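Local atomic coordinates of BvnE (Penicillium brevicompactum, PDB entry 6U9I), a protein that probably catalyses a stereoselective semipinacol rearrangement during fungal brevianamide assembly, acting as an isomerase in the form of a dimer. Residues N30-D35 / K69-Q74; V46-P51 / D131-A136; G110-E115 / S138-K143. One frame throughout, in Å; residues are numbered along the deposited sequence. Where two conformers were deposited one is given.

Contact 1 of 3, residues N30-D35 / K69-Q74; sequences NDFTPD and KTLTAQ
Phe32 and Thr72 stand 6.6 Å apart CA to CA, and Pro34 and Lys69 5.7 Å, where the turn that joins helix 14-31 to helix 34-37 brushes the C-terminal turns of helix 61-74. The turn between two successive helices thus packs on a third helix, on the helical side of an alpha+beta fold consistent with the NTF2-like family. Phe32, just past the end of the first helix, has a positive phi of 56°; Thr33 then N-caps the next, its OG1 accepting from Ala36 N. Between these roles the chain offers a ring and a proline to helix 61-74. The heart of the contact is a CH-pi interaction: Thr72 CG2 sits over the middle of the Phe32 ring, 3.7 Å from the centroid and only 4° off the normal. Thr72 can present that methyl because its OG1 lies between the backbone N and the carbonyl carbon (chi1 59°) and bonds back to Phe68 O, one helical turn earlier, which should hold the rotation. The same methyl also rests 3.6 Å from Phe32 O, so ring and carbonyl of one residue both touch it. Leu71 crosses the ring nearly at a right angle, bringing CD2 to 4.0 Å from Phe32 CE1. Around this, Phe78 stacks on Phe32, Met37 touches both Phe32 and Thr72, and a salt bridge from Asp35 to Arg65 ties the same helices. At the more exposed end, Pro34 CG lies against the root of the extended Lys69 chain, 3.8 Å from Lys69 CG.

Contact 2 of 3, residues V46-P51 / D131-A136; sequences VTRPAP and DVIEFA
Phe135 and Pro51 meet because a chi1 of -164° swings the Phe135 ring round beside its own carbonyl carbon, while the cis peptide before Pro51 folds the pyrrolidine over that ring. They close the end of a parallel two-strand ladder, 46-50 beside 131-136, in the curved mixed sheet of what looks like an NTF2-like alpha+beta barrel. Pro51 CD makes a CH-pi contact over the face of Phe135, 4.1 Å from the centroid and offset toward the rim; Ala50 CB adds a contact of 3.7 Å with Phe135 CD2. Glu115 of the second subunit packs on Ala50, Pro51 and Phe135, so this end of the ladder belongs to the dimer interface. Five backbone bonds zip the strands: Arg48 and Ala50 each use both N and O, and Val46 O receives Val132 N. The shortest is Arg48 N to Val132 O, 2.7 Å. Pro49 can take its place without breaking the ladder, since its N faces away from 131-136. On the face carrying Thr47, Val132 and Glu134, the Thr47 methyl CG2 lies near the Glu134 carboxylate in the conformer described, one of two, and Arg41 bonds to Thr47 OG1. On the other face Arg48 was also modelled in two conformers. In the one described its chain runs extended to NE, which meets the syn lone pair of Asp131 OD1 at 2.6 Å; this salt bridge holds for that conformer and may be only partly occupied. A water accepts from Val46 N and donates to Asp131 OD1 at 2.7 Å.

Contact 3 of 3, residues G110-E115 / S138-K143; sequences GLYENE and SDYCVK
Tyr140 OH is gripped from several sides: Glu113 N donates to it at 2.8 Å in a fairly straight bond (155°), a water lies 2.6 Å from the same OH, and Arg147 adds a weak bond. That water also donates to Glu113 OE1, so Glu113 holds the phenol both directly and through solvent. Tyr140 reaches this far because its CG stands opposite the backbone N (chi1 -167°), sending the ring out from the helix and against the 110-115 backbone. Glu113 O then sits over the centre of the Tyr140 ring, 3.3 Å above the plane. Here the first turn of the C-terminal helix 138-150 packs on the irregular part of the long strand 110-122, close to the dimer interface, where Ser138 packs on Ser138 of the second subunit and Asp139 N bonds to that residue's OG. An offset edge-to-face pair helps to join the two elements: the edge of Tyr140 is turned to the face of Tyr112, with centroids 5.8 Å apart and planes at 68°. Asn114 packs beside the CB end of the Tyr140 ring. Its ND2 donates in the amide plane to both Tyr112 OH (2.9 Å) and Cys141 SG (3.5 Å), while OD1 accepts from Glu115 N; together these define the amide's orientation. Tyr112 OH is bonded in turn to Tyr116 OH. Asn114 CG lies 3.7 Å from Tyr140 CD2.

In the fold
From the N terminus, the chain first lays down 30-35 at the end of helix 14-31 and then strand segment 46-51. It returns through helix 61-74, where 69-74 closes contact 1. Segment 110-115 follows on the long strand, then 131-136 comes back beside 46-51 to close contact 2, and 138-143 closes contact 3. Contact 2 therefore crosses the others, whereas contacts 1 and 3 follow in series. Contact 1 ties helices together; contact 2 brings an early strand into the sheet; contact 3 fastens the last helix to it. Contacts 2 and 3 touch through Ala136 on Cys141 and Pro51 on Ser138, and both reach the second subunit; contact 1 stands apart, its centre about 18 Å from both.

Contact 1 of 3, residues N30-D35 / K69-Q74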
loop_
_atom_site.group_PDB
_atom_site.type_symbol
_atom_site.label_atom_id
_atom_site.label_comp_id
_atom_site.label_asym_id
_atom_site.label_seq_id
_atom_site.Cartn_x
_atom_site.Cartn_y
_atom_site.Cartn_z
ATOM N N ASN A 30 -13.390 -12.694 5.825
ATOM C CA ASN A 30 -14.808 -12.375 5.930
ATOM C C ASN A 30 -15.597 -13.425 6.704
ATOM O O ASN A 30 -16.692 -13.121 7.193
ATOM C CB ASN A 30 -15.385 -12.180 4.531
ATOM C CG ASN A 30 -14.987 -10.834 3.951
ATOM O OD1 ASN A 30 -15.076 -9.815 4.639
ATOM N ND2 ASN A 30 -14.480 -10.831 2.730
ATOM N N ASP A 31 -15.075 -14.649 6.820
ATOM C CA ASP A 31 -15.686 -15.618 7.724
ATOM C C ASP A 31 -15.654 -15.123 9.162
ATOM O O ASP A 31 -16.518 -15.493 9.966
ATOM C CB ASP A 31 -14.985 -16.969 7.579
ATOM C CG ASP A 31 -15.317 -17.648 6.262
ATOM O OD1 ASP A 31 -16.415 -17.384 5.708
ATOM O OD2 ASP A 31 -14.493 -18.446 5.782
ATOM N N PHE A 32 -14.664 -14.290 9.501
ATOM C CA PHE A 32 -14.660 -13.514 10.744
ATOM C C PHE A 32 -14.800 -14.402 11.977
ATOM O O PHE A 32 -15.559 -14.102 12.901
ATOM C CB PHE A 32 -15.739 -12.426 10.721
ATOM C CG PHE A 32 -15.409 -11.228 11.577
ATOM C CD1 PHE A 32 -14.212 -10.547 11.396
ATOM C CD2 PHE A 32 -16.292 -10.781 12.548
ATOM C CE1 PHE A 32 -13.898 -9.440 12.181
ATOM C CE2 PHE A 32 -15.985 -9.672 13.339
ATOM C CZ PHE A 32 -14.790 -9.005 13.152
ATOM N N THR A 33 -14.079 -15.518 11.983
ATOM C CA THR A 33 -13.801 -16.217 13.221
ATOM C C THR A 33 -12.295 -16.205 13.417
ATOM O O THR A 33 -11.550 -16.202 12.432
ATOM C CB THR A 33 -14.287 -17.672 13.217
ATOM O OG1 THR A 33 -13.537 -18.423 12.250
ATOM C CG2 THR A 33 -15.779 -17.756 12.876
ATOM N N PRO A 34 -11.818 -16.191 14.656
ATOM C CA PRO A 34 -10.360 -16.252 14.861
ATOM C C PRO A 34 -9.702 -17.389 14.112
ATOM O O PRO A 34 -8.643 -17.199 13.497
ATOM C CB PRO A 34 -10.241 -16.416 16.382
ATOM C CG PRO A 34 -11.426 -15.656 16.907
ATOM C CD PRO A 34 -12.544 -15.960 15.916
ATOM N N ASP A 35 -10.320 -18.570 14.117
ATOM C CA ASP A 35 -9.726 -19.706 13.429
ATOM C C ASP A 35 -9.619 -19.451 11.933
ATOM O O ASP A 35 -8.583 -19.730 11.320
ATOM C CB ASP A 35 -10.537 -20.974 13.700
ATOM C CG ASP A 35 -9.765 -22.232 13.368
ATOM O OD1 ASP A 35 -8.748 -22.507 14.039
ATOM O OD2 ASP A 35 -10.166 -22.946 12.429
ATOM N N LYS A 69 -9.636 -12.789 18.547
ATOM C CA LYS A 69 -10.658 -13.099 19.545
ATOM C C LYS A 69 -11.247 -11.819 20.124
ATOM O O LYS A 69 -12.460 -11.723 20.346
ATOM C CB LYS A 69 -10.075 -13.965 20.659
ATOM C CG LYS A 69 -9.671 -15.357 20.229
ATOM C CD LYS A 69 -9.233 -16.176 21.431
ATOM C CE LYS A 69 -8.847 -17.582 21.010
ATOM N NZ LYS A 69 -8.548 -18.435 22.191
ATOM N N THR A 70 -10.400 -10.814 20.347
ATOM C CA THR A 70 -10.873 -9.514 20.803
ATOM C C THR A 70 -11.683 -8.813 19.721
ATOM O O THR A 70 -12.796 -8.333 19.974
ATOM C CB THR A 70 -9.681 -8.655 21.228
ATOM O OG1 THR A 70 -9.107 -9.209 22.416
ATOM C CG2 THR A 70 -10.110 -7.222 21.493
ATOM N N LEU A 71 -11.140 -8.757 18.502
ATOM C CA LEU A 71 -11.794 -8.019 17.425
ATOM C C LEU A 71 -13.156 -8.614 17.090
ATOM O O LEU A 71 -14.141 -7.882 16.936
ATOM C CB LEU A 71 -10.895 -8.000 16.187
ATOM C CG LEU A 71 -11.370 -7.102 15.047
ATOM C CD1 LEU A 71 -11.016 -5.664 15.363
ATOM C CD2 LEU A 71 -10.717 -7.522 13.752
ATOM N N THR A 72 -13.236 -9.945 16.974
ATOM C CA THR A 72 -14.508 -10.573 16.633
ATOM C C THR A 72 -15.531 -10.476 17.760
ATOM O O THR A 72 -16.723 -10.701 17.515
ATOM C CB THR A 72 -14.308 -12.045 16.233
ATOM O OG1 THR A 72 -13.702 -12.780 17.309
ATOM C CG2 THR A 72 -13.427 -12.138 14.998
ATOM N N ALA A 73 -15.100 -10.153 18.980
ATOM C CA ALA A 73 -16.040 -9.914 20.069
ATOM C C ALA A 73 -16.553 -8.478 20.104
ATOM O O ALA A 73 -17.596 -8.224 20.713
ATOM C CB ALA A 73 -15.396 -10.250 21.414
ATOM N N GLN A 74 -15.857 -7.539 19.460
ATOM C CA GLN A 74 -16.210 -6.130 19.544
ATOM C C GLN A 74 -16.807 -5.558 18.267
ATOM O O GLN A 74 -17.236 -4.398 18.272
ATOM C CB GLN A 74 -14.976 -5.302 19.928
ATOM C CG GLN A 74 -14.373 -5.714 21.251
ATOM C CD GLN A 74 -13.074 -4.997 21.536
ATOM O OE1 GLN A 74 -12.605 -4.193 20.725
ATOM N NE2 GLN A 74 -12.482 -5.284 22.693
#

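Contact 2 of 3, residues V46-P51 / D131-A136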
loop_
_atom_site.group_PDB
_atom_site.type_symbol
_atom_site.label_atom_id
_atom_site.label_comp_id
_atom_site.label_asym_id
_atom_site.label_seq_id
_atom_site.Cartn_x
_atom_site.Cartn_y
_atom_site.Cartn_z
ATOM N N VAL A 46 4.096 -14.128 9.969
ATOM C CA VAL A 46 3.716 -12.992 10.804
ATOM C C VAL A 46 2.893 -12.012 9.979
ATOM O O VAL A 46 3.019 -11.941 8.755
ATOM C CB VAL A 46 4.919 -12.263 11.436
ATOM C CG1 VAL A 46 5.665 -13.192 12.398
ATOM C CG2 VAL A 46 5.835 -11.735 10.368
ATOM N N THR A 47 2.037 -11.270 10.669
ATOM C CA THR A 47 1.348 -10.115 10.117
ATOM C C THR A 47 2.069 -8.875 10.627
ATOM O O THR A 47 2.268 -8.726 11.841
ATOM C CB THR A 47 -0.123 -10.107 10.540
ATOM O OG1 THR A 47 -0.816 -11.178 9.877
ATOM C CG2 THR A 47 -0.783 -8.777 10.185
ATOM N N ARG A 48 2.494 -8.010 9.705
ATOM C CA ARG A 48 3.299 -6.843 10.056
ATOM C C ARG A 48 2.485 -5.578 9.842
ATOM O O ARG A 48 2.304 -5.148 8.693
ATOM C CB ARG A 48 4.581 -6.785 9.222
ATOM C CG ARG A 48 5.305 -8.107 9.035
ATOM C CD ARG A 48 6.420 -7.935 8.013
ATOM N NE ARG A 48 7.215 -9.145 7.851
ATOM C CZ ARG A 48 8.270 -9.449 8.594
ATOM N NH1 ARG A 48 8.660 -8.625 9.558
ATOM N NH2 ARG A 48 8.931 -10.579 8.372
ATOM N N PRO A 49 1.985 -4.943 10.899
ATOM C CA PRO A 49 1.301 -3.660 10.720
ATOM C C PRO A 49 2.265 -2.593 10.225
ATOM O O PRO A 49 3.443 -2.566 10.592
ATOM C CB PRO A 49 0.767 -3.330 12.121
ATOM C CG PRO A 49 0.811 -4.625 12.877
ATOM C CD PRO A 49 1.959 -5.397 12.300
ATOM N N ALA A 50 1.752 -1.721 9.368
ATOM C CA ALA A 50 2.497 -0.592 8.834
ATOM C C ALA A 50 1.516 0.552 8.675
ATOM O O ALA A 50 0.303 0.323 8.642
ATOM C CB ALA A 50 3.160 -0.931 7.487
ATOM N N PRO A 51 1.997 1.800 8.591
ATOM C CA PRO A 51 3.380 2.288 8.618
ATOM C C PRO A 51 4.020 2.171 9.997
ATOM O O PRO A 51 3.326 1.883 10.972
ATOM C CB PRO A 51 3.240 3.760 8.207
ATOM C CG PRO A 51 1.863 4.144 8.653
ATOM C CD PRO A 51 1.033 2.897 8.379
ATOM N N ASP A 131 3.794 -14.416 4.905
ATOM C CA ASP A 131 4.046 -13.070 5.398
ATOM C C ASP A 131 2.913 -12.173 4.934
ATOM O O ASP A 131 2.425 -12.326 3.816
ATOM C CB ASP A 131 5.376 -12.511 4.885
ATOM C CG ASP A 131 5.733 -11.186 5.535
ATOM O OD1 ASP A 131 6.156 -11.214 6.711
ATOM O OD2 ASP A 131 5.595 -10.121 4.888
ATOM N N VAL A 132 2.501 -11.244 5.793
ATOM C CA VAL A 132 1.549 -10.192 5.426
ATOM C C VAL A 132 2.080 -8.864 5.925
ATOM O O VAL A 132 2.366 -8.728 7.119
ATOM C CB VAL A 132 0.157 -10.417 6.039
ATOM C CG1 VAL A 132 -0.815 -9.415 5.459
ATOM C CG2 VAL A 132 -0.303 -11.797 5.802
ATOM N N ILE A 133 2.167 -7.872 5.037
ATOM C CA ILE A 133 2.301 -6.481 5.456
ATOM C C ILE A 133 0.944 -5.832 5.296
ATOM O O ILE A 133 0.355 -5.899 4.212
ATOM C CB ILE A 133 3.328 -5.711 4.619
ATOM C CG1 ILE A 133 4.694 -6.357 4.697
ATOM C CG2 ILE A 133 3.356 -4.230 5.068
ATOM C CD1 ILE A 133 5.638 -5.753 3.695
ATOM N N GLU A 134 0.454 -5.196 6.350
ATOM C CA GLU A 134 -0.840 -4.517 6.319
ATOM C C GLU A 134 -0.596 -3.027 6.533
ATOM O O GLU A 134 -0.461 -2.564 7.669
ATOM C CB GLU A 134 -1.789 -5.097 7.364
ATOM C CG GLU A 134 -2.235 -6.505 7.036
ATOM C CD GLU A 134 -3.087 -7.131 8.120
ATOM O OE1 GLU A 134 -3.165 -6.564 9.232
ATOM O OE2 GLU A 134 -3.678 -8.201 7.856
ATOM N N PHE A 135 -0.545 -2.274 5.433
ATOM C CA PHE A 135 -0.286 -0.835 5.481
ATOM C C PHE A 135 -1.633 -0.117 5.573
ATOM O O PHE A 135 -2.352 -0.006 4.578
ATOM C CB PHE A 135 0.499 -0.413 4.239
ATOM C CG PHE A 135 1.159 0.943 4.350
ATOM C CD1 PHE A 135 0.397 2.106 4.340
ATOM C CD2 PHE A 135 2.543 1.050 4.411
ATOM C CE1 PHE A 135 0.998 3.366 4.431
ATOM C CE2 PHE A 135 3.156 2.314 4.499
ATOM C CZ PHE A 135 2.386 3.463 4.518
ATOM N N ALA A 136 -1.968 0.374 6.763
ATOM C CA ALA A 136 -3.279 0.942 7.049
ATOM C C ALA A 136 -3.303 2.454 6.830
ATOM O O ALA A 136 -2.265 3.120 6.746
ATOM C CB ALA A 136 -3.692 0.633 8.496
HETATM O O HOH W 1 6.110 -13.622 7.948
HETATM O O HOH W 2 -3.472 -10.598 9.154
#

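Contact 3 of 3, residues G110-E115 / S138-K143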
loop_
_atom_site.group_PDB
_atom_site.type_symbol
_atom_site.label_atom_id
_atom_site.label_comp_id
_atom_site.label_asym_id
_atom_site.label_seq_id
_atom_site.Cartn_x
_atom_site.Cartn_y
_atom_site.Cartn_z
ATOM N N GLY A 110 -19.776 3.075 16.616
ATOM C CA GLY A 110 -20.282 3.345 15.286
ATOM C C GLY A 110 -19.536 2.544 14.231
ATOM O O GLY A 110 -19.023 1.451 14.504
ATOM N N LEU A 111 -19.469 3.107 13.029
ATOM C CA LEU A 111 -18.876 2.409 11.894
ATOM C C LEU A 111 -17.356 2.406 11.963
ATOM O O LEU A 111 -16.729 3.376 12.402
ATOM C CB LEU A 111 -19.321 3.051 10.585
ATOM C CG LEU A 111 -20.816 2.958 10.295
ATOM C CD1 LEU A 111 -21.111 3.459 8.902
ATOM C CD2 LEU A 111 -21.285 1.523 10.469
ATOM N N TYR A 112 -16.768 1.300 11.520
ATOM C CA TYR A 112 -15.332 1.190 11.287
ATOM C C TYR A 112 -15.133 1.037 9.786
ATOM O O TYR A 112 -15.617 0.066 9.197
ATOM C CB TYR A 112 -14.749 -0.004 12.038
ATOM C CG TYR A 112 -13.300 -0.284 11.710
ATOM C CD1 TYR A 112 -12.280 0.444 12.311
ATOM C CD2 TYR A 112 -12.950 -1.280 10.805
ATOM C CE1 TYR A 112 -10.949 0.190 12.024
ATOM C CE2 TYR A 112 -11.621 -1.541 10.508
ATOM C CZ TYR A 112 -10.627 -0.799 11.115
ATOM O OH TYR A 112 -9.303 -1.053 10.825
ATOM N N GLU A 113 -14.470 2.012 9.158
ATOM C CA GLU A 113 -14.336 2.028 7.693
ATOM C C GLU A 113 -12.896 2.404 7.351
ATOM O O GLU A 113 -12.577 3.587 7.194
ATOM C CB GLU A 113 -15.325 2.998 7.058
ATOM C CG GLU A 113 -16.782 2.679 7.326
ATOM C CD GLU A 113 -17.689 3.818 6.915
ATOM O OE1 GLU A 113 -17.639 4.888 7.567
ATOM O OE2 GLU A 113 -18.426 3.650 5.926
ATOM N N ASN A 114 -12.037 1.400 7.214
ATOM C CA ASN A 114 -10.618 1.639 6.997
ATOM C C ASN A 114 -10.230 1.253 5.573
ATOM O O ASN A 114 -11.030 0.720 4.795
ATOM C CB ASN A 114 -9.772 0.872 8.025
ATOM C CG ASN A 114 -8.510 1.629 8.459
ATOM O OD1 ASN A 114 -7.969 2.447 7.718
ATOM N ND2 ASN A 114 -8.033 1.342 9.667
ATOM N N GLU A 115 -8.976 1.548 5.242
ATOM C CA GLU A 115 -8.426 1.347 3.909
ATOM C C GLU A 115 -6.982 0.899 4.058
ATOM O O GLU A 115 -6.253 1.430 4.904
ATOM C CB GLU A 115 -8.501 2.640 3.079
ATOM C CG GLU A 115 -7.944 2.526 1.662
ATOM C CD GLU A 115 -7.952 3.859 0.925
ATOM O OE1 GLU A 115 -7.235 3.993 -0.095
ATOM O OE2 GLU A 115 -8.683 4.780 1.364
ATOM N N SER A 138 -3.374 5.337 8.610
ATOM C CA SER A 138 -2.980 5.496 10.006
ATOM C C SER A 138 -3.787 6.589 10.696
ATOM O O SER A 138 -4.094 6.480 11.890
ATOM C CB SER A 138 -1.484 5.802 10.085
ATOM O OG SER A 138 -1.146 6.830 9.159
ATOM N N ASP A 139 -4.122 7.664 9.974
ATOM C CA ASP A 139 -4.991 8.680 10.565
ATOM C C ASP A 139 -6.304 8.065 11.011
ATOM O O ASP A 139 -6.792 8.350 12.112
ATOM C CB ASP A 139 -5.261 9.821 9.582
ATOM C CG ASP A 139 -6.218 10.868 10.153
ATOM O OD1 ASP A 139 -5.929 11.385 11.248
ATOM O OD2 ASP A 139 -7.261 11.163 9.522
ATOM N N TYR A 140 -6.884 7.198 10.177
ATOM C CA TYR A 140 -8.132 6.562 10.567
ATOM C C TYR A 140 -7.923 5.667 11.781
ATOM O O TYR A 140 -8.771 5.627 12.680
ATOM C CB TYR A 140 -8.726 5.766 9.404
ATOM C CG TYR A 140 -10.144 5.375 9.714
ATOM C CD1 TYR A 140 -11.189 6.231 9.427
ATOM C CD2 TYR A 140 -10.430 4.174 10.352
ATOM C CE1 TYR A 140 -12.489 5.894 9.737
ATOM C CE2 TYR A 140 -11.724 3.827 10.661
ATOM C CZ TYR A 140 -12.752 4.692 10.351
ATOM O OH TYR A 140 -14.049 4.358 10.663
ATOM N N CYS A 141 -6.790 4.962 11.824
ATOM C CA CYS A 141 -6.460 4.097 12.953
ATOM C C CYS A 141 -6.436 4.884 14.259
ATOM O O CYS A 141 -6.997 4.457 15.278
ATOM C CB CYS A 141 -5.094 3.460 12.701
ATOM S SG CYS A 141 -5.202 2.012 11.633
ATOM N N VAL A 142 -5.754 6.027 14.245
ATOM C CA VAL A 142 -5.615 6.858 15.434
ATOM C C VAL A 142 -6.958 7.449 15.826
ATOM O O VAL A 142 -7.333 7.450 17.005
ATOM C CB VAL A 142 -4.567 7.956 15.182
ATOM C CG1 VAL A 142 -4.482 8.884 16.378
ATOM C CG2 VAL A 142 -3.201 7.338 14.884
ATOM N N LYS A 143 -7.704 7.958 14.846
ATOM C CA LYS A 143 -9.014 8.524 15.137
ATOM C C LYS A 143 -9.968 7.464 15.672
ATOM O O LYS A 143 -10.766 7.739 16.575
ATOM C CB LYS A 143 -9.585 9.188 13.887
ATOM C CG LYS A 143 -8.850 10.453 13.487
ATOM C CD LYS A 143 -9.684 11.271 12.534
ATOM C CE LYS A 143 -8.902 12.437 11.953
ATOM N NZ LYS A 143 -7.777 12.882 12.821
HETATM O O HOH W 3 -15.870 5.890 9.715
#